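Local atomic coordinates of uncharacterized protein (Bacteroides ovatus, PDB entry 4IPB), a protein that is of unknown function but belongs to the PepSY-like, putative beta-lactamase-inhibitor-like family, built on an antiparallel beta sheet. Residues W45-V48 with W52-T55. Sequence-based numbering, arbitrary orientation.
Sequences WFNV and WVMT
W45 N donates to M54 O at 2.8 Å in a nearly straight bond, and W45 O accepts from V53 N at 2.9 Å; one residue thus bonds to two successive ones, the signature of a classic beta bulge. The register confirms it: W45 pairs with M54, yet F46 pairs with W52, at the turn end of the antiparallel hairpin of strands 40-46 and 52-58. V53, the extra residue, sets CG2 3.7 Å from W45 CB. On the sheet face bearing W45 and M54, the selenomethionine chain (M54) runs alongside the indole, extended beyond CG, and lays CE over the five-membered ring, 3.7 Å from its centroid and 12° off the normal. That defines a CH-pi contact, with SE oblique to the same ring; P136 and F139 of helix 136-139 adjoin this pair. The other face carries F46 and W52, edge-to-face with centroids 6.0 Å apart; F46 CD2 comes closer to W52 CA, at 3.7 Å, and helix 6-15 packs against both. The first torsion of W52 (chi1 173°) turns its indole away from the backbone nitrogen, and NE1 makes a bent 2.8 Å bond to T55 OG1, which a glycerol, probably from the crystallisation liquor, also binds.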
loop_
_atom_site.group_PDB
_atom_site.type_symbol
_atom_site.label_atom_id
_atom_site.label_comp_id
_atom_site.label_asym_id
_atom_site.label_seq_id
_atom_site.Cartn_x
_atom_site.Cartn_y
_atom_site.Cartn_z
ATOM N N TRP A 45 1.151 -2.865 9.233
ATOM C CA TRP A 45 1.133 -1.862 10.284
ATOM C C TRP A 45 0.282 -2.269 11.488
ATOM O O TRP A 45 -0.755 -2.918 11.328
ATOM C CB TRP A 45 0.598 -0.545 9.721
ATOM C CG TRP A 45 1.469 0.072 8.716
ATOM C CD1 TRP A 45 1.538 -0.173 7.342
ATOM C CD2 TRP A 45 2.337 1.196 8.952
ATOM N NE1 TRP A 45 2.489 0.651 6.783
ATOM C CE2 TRP A 45 2.960 1.514 7.735
ATOM C CE3 TRP A 45 2.743 1.876 10.117
ATOM C CZ2 TRP A 45 3.916 2.511 7.642
ATOM C CZ3 TRP A 45 3.628 2.879 10.024
ATOM C CH2 TRP A 45 4.218 3.215 8.786
ATOM N N PHE A 46 0.735 -1.880 12.679
ATOM C CA PHE A 46 0.067 -2.209 13.948
ATOM C C PHE A 46 0.013 -1.001 14.857
ATOM O O PHE A 46 0.850 -0.099 14.732
ATOM C CB PHE A 46 0.884 -3.285 14.728
ATOM C CG PHE A 46 1.087 -4.552 13.953
ATOM C CD1 PHE A 46 2.054 -4.676 12.997
ATOM C CD2 PHE A 46 0.207 -5.602 14.134
ATOM C CE1 PHE A 46 2.167 -5.862 12.236
ATOM C CE2 PHE A 46 0.335 -6.787 13.409
ATOM C CZ PHE A 46 1.303 -6.904 12.442
ATOM N N ASN A 47 -0.970 -0.982 15.753
ATOM C CA ASN A 47 -1.033 0.030 16.792
ATOM C C ASN A 47 -0.334 -0.467 18.070
ATOM O O ASN A 47 0.178 -1.603 18.137
ATOM C CB ASN A 47 -2.471 0.496 17.025
ATOM C CG ASN A 47 -3.326 -0.539 17.716
ATOM O OD1 ASN A 47 -2.830 -1.499 18.332
ATOM N ND2 ASN A 47 -4.630 -0.380 17.566
ATOM N N VAL A 48 -0.228 0.432 19.060
ATOM C CA VAL A 48 0.467 0.142 20.297
ATOM C C VAL A 48 -0.171 -0.973 21.138
ATOM O O VAL A 48 0.515 -1.519 22.016
ATOM C CB VAL A 48 0.620 1.445 21.098
ATOM C CG1 VAL A 48 -0.720 1.850 21.671
ATOM C CG2 VAL A 48 1.693 1.325 22.175
ATOM N N TRP A 52 -3.524 -5.187 14.436
ATOM C CA TRP A 52 -3.288 -4.920 13.034
ATOM C C TRP A 52 -4.211 -3.791 12.552
ATOM O O TRP A 52 -5.411 -3.803 12.814
ATOM C CB TRP A 52 -3.606 -6.172 12.237
ATOM C CG TRP A 52 -3.558 -5.993 10.749
ATOM C CD1 TRP A 52 -2.488 -5.618 10.017
ATOM C CD2 TRP A 52 -4.647 -6.167 9.849
ATOM N NE1 TRP A 52 -2.854 -5.517 8.709
ATOM C CE2 TRP A 52 -4.170 -5.846 8.566
ATOM C CE3 TRP A 52 -5.999 -6.524 10.000
ATOM C CZ2 TRP A 52 -4.955 -5.920 7.446
ATOM C CZ3 TRP A 52 -6.754 -6.593 8.878
ATOM C CH2 TRP A 52 -6.228 -6.317 7.624
ATOM N N VAL A 53 -3.609 -2.811 11.893
ATOM C CA VAL A 53 -4.328 -1.668 11.315
ATOM C C VAL A 53 -4.396 -1.581 9.800
ATOM O O VAL A 53 -5.346 -0.993 9.288
ATOM C CB VAL A 53 -3.928 -0.360 11.955
ATOM C CG1 VAL A 53 -4.289 -0.410 13.449
ATOM C CG2 VAL A 53 -2.514 0.021 11.682
HETATM N N MSE A 54 -3.389 -2.089 9.111
HETATM C CA MSE A 54 -3.405 -2.123 7.599
HETATM C C MSE A 54 -2.266 -2.938 7.064
HETATM O O MSE A 54 -1.166 -2.995 7.667
HETATM C CB MSE A 54 -3.476 -0.734 6.949
HETATM C CG MSE A 54 -2.303 0.122 7.228
HETATM SE SE MSE A 54 -2.467 1.856 6.263
HETATM C CE MSE A 54 -0.776 2.521 6.671
ATOM N N THR A 55 -2.477 -3.484 5.850
ATOM C CA THR A 55 -1.433 -4.107 5.126
ATOM C C THR A 55 -1.419 -3.527 3.719
ATOM O O THR A 55 -2.472 -3.423 3.071
ATOM C CB THR A 55 -1.698 -5.617 5.037
ATOM O OG1 THR A 55 -1.564 -6.196 6.343
ATOM C CG2 THR A 55 -0.706 -6.287 4.084
#